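Local atomic coordinates of thermoresistant glucokinase (Janibacter sp. HTCC2649, PDB entry 4EUN), a protein that probably phosphorylates gluconate at the expense of ATP, as expected of a gluconokinase-type sugar kinase with a P-loop fold. Residues A[110-115]-A[159-164]; A[32-37]-A[127-132]; A[59-64]-A[84-89]. All blocks are in the same frame, centred on the assembly; numbering follows the deposited sequence. Where two conformers were deposited one is given.

Interaction 1 of 3, residues A[110-115]-A[159-164]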
loop_
_atom_site.group_PDB
_atom_site.type_symbol
_atom_site.label_atom_id
_atom_site.label_comp_id
_atom_site.label_asym_id
_atom_site.label_seq_id
_atom_site.Cartn_x
_atom_site.Cartn_y
_atom_site.Cartn_z
ATOM N N ALA A 110 3.269 14.953 -2.187
ATOM C CA ALA A 110 2.823 16.343 -2.084
ATOM C C ALA A 110 1.772 16.685 -3.134
ATOM O O ALA A 110 1.909 16.322 -4.305
ATOM C CB ALA A 110 3.990 17.277 -2.208
ATOM N N LEU A 111 0.727 17.389 -2.718
ATOM C CA LEU A 111 -0.288 17.814 -3.661
ATOM C C LEU A 111 -0.537 19.313 -3.588
ATOM O O LEU A 111 -0.588 19.903 -2.497
ATOM C CB LEU A 111 -1.602 17.123 -3.359
ATOM C CG LEU A 111 -1.589 15.600 -3.329
ATOM C CD1 LEU A 111 -2.919 15.110 -2.788
ATOM C CD2 LEU A 111 -1.334 15.070 -4.720
ATOM N N LYS A 112 -0.706 19.914 -4.761
ATOM C CA LYS A 112 -1.203 21.263 -4.881
ATOM C C LYS A 112 -2.707 21.253 -4.680
ATOM O O LYS A 112 -3.339 20.215 -4.836
ATOM C CB LYS A 112 -0.903 21.790 -6.280
ATOM C CG LYS A 112 0.574 21.909 -6.607
ATOM C CD LYS A 112 0.743 22.622 -7.953
ATOM C CE LYS A 112 2.203 22.698 -8.372
ATOM N NZ LYS A 112 2.353 23.467 -9.643
ATOM N N ARG A 113 -3.276 22.414 -4.362
ATOM C CA ARG A 113 -4.730 22.566 -4.307
ATOM C C ARG A 113 -5.424 22.082 -5.576
ATOM O O ARG A 113 -6.402 21.338 -5.505
ATOM C CB ARG A 113 -5.098 24.033 -4.062
ATOM C CG ARG A 113 -6.556 24.366 -4.388
ATOM C CD ARG A 113 -7.458 23.819 -3.316
ATOM N NE ARG A 113 -8.862 23.753 -3.721
ATOM C CZ ARG A 113 -9.845 24.414 -3.123
ATOM N NH1 ARG A 113 -9.583 25.209 -2.092
ATOM N NH2 ARG A 113 -11.091 24.277 -3.553
ATOM N N THR A 114 -4.924 22.500 -6.737
ATOM C CA THR A 114 -5.497 22.044 -8.013
ATOM C C THR A 114 -5.470 20.519 -8.172
ATOM O O THR A 114 -6.348 19.955 -8.827
ATOM C CB THR A 114 -4.787 22.664 -9.223
ATOM O OG1 THR A 114 -3.383 22.394 -9.138
ATOM C CG2 THR A 114 -5.015 24.168 -9.277
ATOM N N TYR A 115 -4.451 19.859 -7.615
ATOM C CA TYR A 115 -4.384 18.397 -7.674
ATOM C C TYR A 115 -5.508 17.799 -6.841
ATOM O O TYR A 115 -6.133 16.810 -7.244
ATOM C CB TYR A 115 -3.057 17.855 -7.126
ATOM C CG TYR A 115 -1.806 18.291 -7.854
ATOM C CD1 TYR A 115 -1.860 19.062 -9.014
ATOM C CD2 TYR A 115 -0.557 17.926 -7.372
ATOM C CE1 TYR A 115 -0.695 19.461 -9.660
ATOM C CE2 TYR A 115 0.603 18.326 -8.006
ATOM C CZ TYR A 115 0.529 19.085 -9.151
ATOM O OH TYR A 115 1.699 19.478 -9.792
ATOM N N LEU A 159 8.381 19.947 -0.844
ATOM C CA LEU A 159 7.886 20.876 0.162
ATOM C C LEU A 159 7.347 22.141 -0.503
ATOM O O LEU A 159 6.460 22.800 0.028
ATOM C CB LEU A 159 8.977 21.212 1.179
ATOM C CG LEU A 159 9.425 20.031 2.037
ATOM C CD1 LEU A 159 10.631 20.427 2.865
ATOM C CD2 LEU A 159 8.301 19.560 2.942
ATOM N N ALA A 160 7.867 22.454 -1.686
ATOM C CA ALA A 160 7.339 23.570 -2.469
ATOM C C ALA A 160 5.987 23.241 -3.118
ATOM O O ALA A 160 5.166 24.129 -3.335
ATOM C CB ALA A 160 8.346 23.998 -3.518
ATOM N N THR A 161 5.761 21.963 -3.418
ATOM C CA THR A 161 4.546 21.504 -4.103
ATOM C C THR A 161 3.373 21.327 -3.136
ATOM O O THR A 161 2.206 21.470 -3.511
ATOM C CB THR A 161 4.823 20.164 -4.843
ATOM O OG1 THR A 161 5.826 20.376 -5.847
ATOM C CG2 THR A 161 3.562 19.600 -5.496
ATOM N N LEU A 162 3.702 21.024 -1.885
ATOM C CA LEU A 162 2.711 20.739 -0.853
ATOM C C LEU A 162 2.026 22.024 -0.384
ATOM O O LEU A 162 2.542 22.727 0.489
ATOM C CB LEU A 162 3.399 20.027 0.316
ATOM C CG LEU A 162 2.525 19.366 1.375
ATOM C CD1 LEU A 162 1.409 18.677 0.701
ATOM C CD2 LEU A 162 3.307 18.363 2.193
ATOM N N GLU A 163 0.866 22.322 -0.970
ATOM C CA GLU A 163 0.104 23.533 -0.647
ATOM C C GLU A 163 -0.825 23.290 0.537
ATOM O O GLU A 163 -1.514 22.272 0.587
ATOM C CB GLU A 163 -0.693 24.018 -1.869
ATOM C CG GLU A 163 0.208 24.515 -3.002
ATOM C CD GLU A 163 -0.530 24.919 -4.260
ATOM O OE1 GLU A 163 -1.783 24.855 -4.312
ATOM O OE2 GLU A 163 0.161 25.311 -5.230
ATOM N N ALA A 164 -0.835 24.225 1.487
ATOM C CA ALA A 164 -1.665 24.103 2.687
ATOM C C ALA A 164 -3.117 23.816 2.339
ATOM O O ALA A 164 -3.644 24.319 1.333
ATOM C CB ALA A 164 -1.574 25.379 3.521
HETATM O O HOH W 1 -3.042 24.845 -6.769
#
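Two hydrogen bonds join Leu111 and Arg113 to Glu163. The backbone N of Glu163 donates to Leu111 O at 3.2 Å, just after helix 155-161 has given way to a loop. In return, Glu163 OE1 accepts the amide N of Arg113 at 2.9 Å, met from 51° above the carboxylate plane. Arg113 follows the N-cap residue Lys112, so a glutamate suits this place: its carboxylate takes up an amide at the start of helix 113-119, where the helix dipole would tend to stabilise a negative charge. A water extends the grip to the next amide, accepting from Thr114 N and donating to Glu163 OE1 at 2.8 Å.

The remaining contacts are packing. Ala110, small enough for close backbone approach, sets its CB 3.8 Å from Leu162 CB, and Leu162 CD1 packs against the backbone at Leu111 N. Thr161 turns its methyl anti to the backbone N, bringing CG2 to 3.9 Å from Lys112 CG, while its OG1 bonds Ser157 O. The extended aliphatic chain of Lys112 passes Glu163 OE2, but its NZ goes on to a salt bridge with Asp80.

Beyond the two segments, Leu162 packs on His130 and Asp132 of strand 127-132, Leu111 packs on Phe128 of the same strand, and Tyr115 and Leu111 press on Leu87 of helix 80-99.

Interaction 2 of 3, residues A[32-37]-A[127-132]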
loop_
_atom_site.group_PDB
_atom_site.type_symbol
_atom_site.label_atom_id
_atom_site.label_comp_id
_atom_site.label_asym_id
_atom_site.label_seq_id
_atom_site.Cartn_x
_atom_site.Cartn_y
_atom_site.Cartn_z
ATOM N N VAL A 32 -10.464 8.707 1.893
ATOM C CA VAL A 32 -9.474 9.469 2.644
ATOM C C VAL A 32 -8.180 9.481 1.860
ATOM O O VAL A 32 -7.797 8.478 1.270
ATOM C CB VAL A 32 -9.232 8.829 4.037
ATOM C CG1 VAL A 32 -8.232 9.649 4.850
ATOM C CG2 VAL A 32 -10.550 8.694 4.797
ATOM N N VAL A 33 -7.511 10.632 1.846
ATOM C CA VAL A 33 -6.185 10.740 1.255
ATOM C C VAL A 33 -5.219 11.214 2.327
ATOM O O VAL A 33 -5.450 12.254 2.942
ATOM C CB VAL A 33 -6.160 11.732 0.058
ATOM C CG1 VAL A 33 -4.728 11.956 -0.423
ATOM C CG2 VAL A 33 -7.027 11.193 -1.081
ATOM N N VAL A 34 -4.156 10.441 2.556
ATOM C CA VAL A 34 -3.091 10.858 3.463
ATOM C C VAL A 34 -2.030 11.465 2.580
ATOM O O VAL A 34 -1.429 10.784 1.763
ATOM C CB VAL A 34 -2.487 9.678 4.249
ATOM C CG1 VAL A 34 -1.471 10.198 5.272
ATOM C CG2 VAL A 34 -3.607 8.882 4.954
ATOM N N MET A 35 -1.776 12.750 2.781
ATOM C CA MET A 35 -0.901 13.498 1.906
ATOM C C MET A 35 0.308 13.957 2.709
ATOM O O MET A 35 0.173 14.408 3.831
ATOM C CB MET A 35 -1.677 14.685 1.329
ATOM C CG MET A 35 -0.834 15.852 0.902
ATOM S SD MET A 35 -1.838 17.198 0.241
ATOM C CE MET A 35 -2.679 17.832 1.696
ATOM N N GLY A 36 1.502 13.808 2.144
ATOM C CA GLY A 36 2.711 14.286 2.799
ATOM C C GLY A 36 3.903 13.849 1.986
ATOM O O GLY A 36 3.790 12.953 1.162
ATOM N N VAL A 37 5.052 14.463 2.213
ATOM C CA VAL A 37 6.226 14.084 1.433
ATOM C C VAL A 37 6.716 12.681 1.796
ATOM O O VAL A 37 6.287 12.106 2.793
ATOM C CB VAL A 37 7.375 15.102 1.584
ATOM C CG1 VAL A 37 6.879 16.500 1.243
ATOM C CG2 VAL A 37 7.953 15.067 2.995
ATOM N N ASP A 127 -11.627 13.322 2.050
ATOM C CA ASP A 127 -11.116 13.920 3.277
ATOM C C ASP A 127 -9.614 13.760 3.308
ATOM O O ASP A 127 -9.099 12.685 3.022
ATOM C CB ASP A 127 -11.727 13.232 4.502
ATOM C CG ASP A 127 -13.235 13.344 4.546
ATOM O OD1 ASP A 127 -13.761 14.480 4.482
ATOM O OD2 ASP A 127 -13.894 12.287 4.634
ATOM N N PHE A 128 -8.899 14.830 3.651
ATOM C CA PHE A 128 -7.447 14.793 3.610
ATOM C C PHE A 128 -6.833 14.773 4.993
ATOM O O PHE A 128 -7.250 15.521 5.874
ATOM C CB PHE A 128 -6.917 16.011 2.825
ATOM C CG PHE A 128 -7.196 15.925 1.360
ATOM C CD1 PHE A 128 -8.418 16.341 0.842
ATOM C CD2 PHE A 128 -6.252 15.373 0.501
ATOM C CE1 PHE A 128 -8.690 16.221 -0.520
ATOM C CE2 PHE A 128 -6.511 15.255 -0.857
ATOM C CZ PHE A 128 -7.730 15.678 -1.366
ATOM N N LEU A 129 -5.851 13.899 5.184
ATOM C CA LEU A 129 -5.002 13.947 6.368
ATOM C C LEU A 129 -3.645 14.429 5.886
ATOM O O LEU A 129 -2.954 13.744 5.132
ATOM C CB LEU A 129 -4.887 12.565 7.018
ATOM C CG LEU A 129 -6.196 11.873 7.402
ATOM C CD1 LEU A 129 -5.897 10.464 7.892
ATOM C CD2 LEU A 129 -6.947 12.661 8.463
ATOM N N HIS A 130 -3.273 15.630 6.300
ATOM C CA HIS A 130 -2.025 16.234 5.841
ATOM C C HIS A 130 -0.920 15.998 6.875
ATOM O O HIS A 130 -0.889 16.644 7.921
ATOM C CB HIS A 130 -2.249 17.727 5.606
ATOM C CG HIS A 130 -1.010 18.492 5.262
ATOM N ND1 HIS A 130 -0.973 19.870 5.296
ATOM C CD2 HIS A 130 0.222 18.087 4.871
ATOM C CE1 HIS A 130 0.236 20.281 4.955
ATOM N NE2 HIS A 130 0.983 19.226 4.697
ATOM N N LEU A 131 -0.037 15.044 6.581
ATOM C CA LEU A 131 1.029 14.654 7.493
ATOM C C LEU A 131 2.263 15.476 7.161
ATOM O O LEU A 131 2.782 15.418 6.040
ATOM C CB LEU A 131 1.320 13.160 7.336
ATOM C CG LEU A 131 2.279 12.463 8.302
ATOM C CD1 LEU A 131 1.735 12.451 9.716
ATOM C CD2 LEU A 131 2.481 11.047 7.821
ATOM N N ASP A 132 2.733 16.262 8.121
ATOM C CA ASP A 132 3.808 17.175 7.810
ATOM C C ASP A 132 4.530 17.648 9.059
ATOM O O ASP A 132 4.100 17.392 10.182
ATOM C CB ASP A 132 3.240 18.357 7.035
ATOM C CG ASP A 132 4.209 18.909 6.024
ATOM O OD1 ASP A 132 5.428 18.688 6.170
ATOM O OD2 ASP A 132 3.751 19.565 5.071
HETATM O O HOH W 2 4.928 16.174 4.656
#
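Val33 exchanges backbone hydrogen bonds with Asp127 and Leu129 across two adjacent inner strands of the parallel sheet of a P-loop kinase fold, where strand 31-35 lies between 104-108 and 127-132. The short strand segments run in the same direction, 19° apart. Val33 and Met35 use both N and O toward residues 127-131: Val33 N donates to Asp127 O, Leu129 N to Val33 O, Met35 N to Leu129 O and Leu131 N to Met35 O, each at 2.8 Å, the ladder expected of parallel strands.

Leu129 shows how one side chain ties into its neighbours. Its CB lies 4.1 Å from Val33 O, still close to the backbone. A chi1 of -56°, with CG anti to the carbonyl carbon, sends CG back along its own strand to the level of Val32, 4.0 Å from Val32 CG1. CD1 then turns toward strand 31-35 and sits between two valines, 3.9 Å from Val32 CG1 and 4.0 Å from Val34 CG2. Ile172, Leu174 and Ala187 pack round the same side chain, joining strand 171-175 and helix 180-191 to this face. Branched valines suit extended strands, and a single leucine methyl, CD1, bridges two of them.

On the other face the Phe128 ring lies beside Val33, both side chains pointing the same way. His130 NE2 donates to Asp132 OD2 on its anti side. Past Gly36, which fits the start of a Walker A loop, the strands part, and a water takes over, accepting from Val37 N and donating to Leu131 O at 2.7 Å.

Interaction 3 of 3, residues A[59-64]-A[84-89]; sequences EADAFH and WPWLRS
Trp86 of helix 80-99 lies against His64 and Ala60, packing the helix on the 3-10 turn 60-63 that links strand 56-59 to helix 66-73 in this P-loop kinase fold. Its CG stands anti to the backbone N (chi1 169°), which carries the indole out from the helix to the turn. There NE1 donates to Ala60 O at 2.9 Å in an almost straight bond, in the ring plane but from above the carbonyl plane. Phe63 N reaches the same oxygen from the opposite face, so Ala60 O is gripped by two donors.

One face of the indole carries the His64 ring in a face-to-face stack, its centroid 3.5 Å from that of the five-membered ring and the planes 13° apart. His64 NE2 lies over the middle of the indole, while Asp61 OD1 lies in the plane of the imidazole at its edge. A tryptophan suits the position because it offers both a broad face and a single N-H. Ala60, whose side chain is a single methyl, sets CB 3.9 Å from Trp86 CZ2 on the six-membered ring, and Phe63 CB touches Trp86 CD1 at 3.7 Å.

The turn also faces the second subunit, whose Trp93 and Arg97 bond to Ala62 O and His64 O.

One turn later along the helix, Ser89 folds its hydroxyl back to donate to Trp86 O at 2.8 Å, placing OG 3.8 Å from Phe63 CB.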
loop_
_atom_site.group_PDB
_atom_site.type_symbol
_atom_site.label_atom_id
_atom_site.label_comp_id
_atom_site.label_asym_id
_atom_site.label_seq_id
_atom_site.Cartn_x
_atom_site.Cartn_y
_atom_site.Cartn_z
ATOM N N GLU A 59 -1.609 2.466 -2.213
ATOM C CA GLU A 59 -0.478 3.368 -2.318
ATOM C C GLU A 59 -0.560 4.061 -3.670
ATOM O O GLU A 59 -0.505 3.398 -4.703
ATOM C CB GLU A 59 0.798 2.537 -2.228
ATOM C CG GLU A 59 1.807 3.087 -1.258
ATOM C CD GLU A 59 2.391 4.387 -1.745
ATOM O OE1 GLU A 59 2.617 5.292 -0.914
ATOM O OE2 GLU A 59 2.622 4.503 -2.968
ATOM N N ALA A 60 -0.713 5.386 -3.668
ATOM C CA ALA A 60 -0.954 6.117 -4.913
ATOM C C ALA A 60 0.188 6.049 -5.927
ATOM O O ALA A 60 -0.066 6.121 -7.127
ATOM C CB ALA A 60 -1.325 7.579 -4.638
ATOM N N ASP A 61 1.432 5.896 -5.474
ATOM C CA ASP A 61 2.545 5.874 -6.426
ATOM C C ASP A 61 2.438 4.676 -7.375
ATOM O O ASP A 61 3.018 4.691 -8.451
ATOM C CB ASP A 61 3.912 5.875 -5.727
ATOM C CG ASP A 61 4.400 7.264 -5.391
ATOM O OD1 ASP A 61 3.854 8.243 -5.944
ATOM O OD2 ASP A 61 5.357 7.379 -4.588
ATOM N N ALA A 62 1.713 3.629 -6.984
ATOM C CA ALA A 62 1.618 2.465 -7.845
ATOM C C ALA A 62 0.824 2.791 -9.106
ATOM O O ALA A 62 0.939 2.092 -10.112
ATOM C CB ALA A 62 0.978 1.290 -7.093
ATOM N N PHE A 63 0.041 3.863 -9.046
ATOM C CA PHE A 63 -0.773 4.309 -10.179
ATOM C C PHE A 63 0.034 5.139 -11.170
ATOM O O PHE A 63 -0.444 5.416 -12.270
ATOM C CB PHE A 63 -1.960 5.146 -9.700
ATOM C CG PHE A 63 -3.007 4.363 -8.958
ATOM C CD1 PHE A 63 -2.802 3.972 -7.641
ATOM C CD2 PHE A 63 -4.213 4.052 -9.569
ATOM C CE1 PHE A 63 -3.777 3.269 -6.944
ATOM C CE2 PHE A 63 -5.197 3.349 -8.879
ATOM C CZ PHE A 63 -4.978 2.959 -7.567
ATOM N N HIS A 64 1.234 5.566 -10.774
ATOM C CA HIS A 64 2.121 6.300 -11.686
ATOM C C HIS A 64 2.599 5.341 -12.767
ATOM O O HIS A 64 2.701 4.137 -12.533
ATOM C CB HIS A 64 3.361 6.838 -10.948
ATOM C CG HIS A 64 3.238 8.248 -10.462
ATOM N ND1 HIS A 64 2.952 9.299 -11.301
ATOM C CD2 HIS A 64 3.403 8.784 -9.227
ATOM C CE1 HIS A 64 2.933 10.424 -10.605
ATOM N NE2 HIS A 64 3.207 10.138 -9.345
ATOM N N TRP A 84 -1.303 15.106 -14.162
ATOM C CA TRP A 84 -2.745 15.087 -14.432
ATOM C C TRP A 84 -3.313 13.684 -14.711
ATOM O O TRP A 84 -4.329 13.321 -14.117
ATOM C CB TRP A 84 -3.177 16.072 -15.539
ATOM C CG TRP A 84 -2.878 17.533 -15.295
ATOM C CD1 TRP A 84 -2.241 18.384 -16.158
ATOM C CD2 TRP A 84 -3.221 18.322 -14.141
ATOM N NE1 TRP A 84 -2.161 19.643 -15.613
ATOM C CE2 TRP A 84 -2.752 19.632 -14.375
ATOM C CE3 TRP A 84 -3.868 18.048 -12.931
ATOM C CZ2 TRP A 84 -2.911 20.663 -13.446
ATOM C CZ3 TRP A 84 -4.030 19.079 -12.015
ATOM C CH2 TRP A 84 -3.554 20.362 -12.275
ATOM N N PRO A 85 -2.675 12.894 -15.609
ATOM C CA PRO A 85 -3.263 11.568 -15.863
ATOM C C PRO A 85 -3.243 10.676 -14.627
ATOM O O PRO A 85 -4.182 9.906 -14.432
ATOM C CB PRO A 85 -2.366 10.986 -16.964
ATOM C CG PRO A 85 -1.798 12.196 -17.661
ATOM C CD PRO A 85 -1.576 13.181 -16.551
ATOM N N TRP A 86 -2.204 10.801 -13.806
ATOM C CA TRP A 86 -2.085 10.064 -12.553
ATOM C C TRP A 86 -3.202 10.428 -11.574
ATOM O O TRP A 86 -3.881 9.556 -11.032
ATOM C CB TRP A 86 -0.706 10.337 -11.944
ATOM C CG TRP A 86 -0.497 9.863 -10.528
ATOM C CD1 TRP A 86 -0.522 8.571 -10.083
ATOM C CD2 TRP A 86 -0.171 10.673 -9.389
ATOM N NE1 TRP A 86 -0.255 8.532 -8.740
ATOM C CE2 TRP A 86 -0.034 9.806 -8.285
ATOM C CE3 TRP A 86 0.011 12.046 -9.195
ATOM C CZ2 TRP A 86 0.278 10.268 -7.005
ATOM C CZ3 TRP A 86 0.317 12.507 -7.925
ATOM C CH2 TRP A 86 0.445 11.620 -6.842
ATOM N N LEU A 87 -3.402 11.721 -11.363
ATOM C CA LEU A 87 -4.474 12.205 -10.507
ATOM C C LEU A 87 -5.852 11.764 -11.006
ATOM O O LEU A 87 -6.721 11.406 -10.206
ATOM C CB LEU A 87 -4.398 13.729 -10.416
ATOM C CG LEU A 87 -3.141 14.199 -9.697
ATOM C CD1 LEU A 87 -2.901 15.657 -10.018
ATOM C CD2 LEU A 87 -3.277 14.032 -8.188
ATOM N N ARG A 88 -6.061 11.799 -12.320
ATOM C CA ARG A 88 -7.339 11.346 -12.870
ATOM C C ARG A 88 -7.545 9.854 -12.649
ATOM O O ARG A 88 -8.667 9.422 -12.419
ATOM C CB ARG A 88 -7.483 11.689 -14.356
ATOM C CG ARG A 88 -7.856 13.142 -14.619
ATOM C CD ARG A 88 -8.131 13.360 -16.099
ATOM N NE ARG A 88 -6.941 13.104 -16.905
ATOM C CZ ARG A 88 -6.180 14.055 -17.435
ATOM N NH1 ARG A 88 -5.111 13.733 -18.151
ATOM N NH2 ARG A 88 -6.496 15.331 -17.257
ATOM N N SER A 89 -6.478 9.070 -12.715
ATOM C CA SER A 89 -6.640 7.625 -12.500
ATOM C C SER A 89 -6.974 7.342 -11.040
ATOM O O SER A 89 -7.749 6.424 -10.740
ATOM C CB SER A 89 -5.395 6.857 -12.943
ATOM O OG SER A 89 -4.339 7.032 -12.024
#

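In the fold
From the N terminus the chain enters interaction 2 through strand 31-35 and leaves it open while helix 42-53 and strand 56-59 form. Interaction 3 opens next and closes first, linking the turn after strand 56-59 to helix 80-99; it is nested inside the long loop that strand 127-132 later closes. Interaction 1 opens at 110-115, before that closure, and closes at 159-164 after it, so 1 and 2 cross, while 3 and 1 follow in series. Interactions 1 and 2 meet where Leu111 and Leu162 pack on the Met35 side chain, and 1 and 3 where Thr114 touches Trp84. Together they tie the sheet centre to helices 80-99, 113-119 and 155-161.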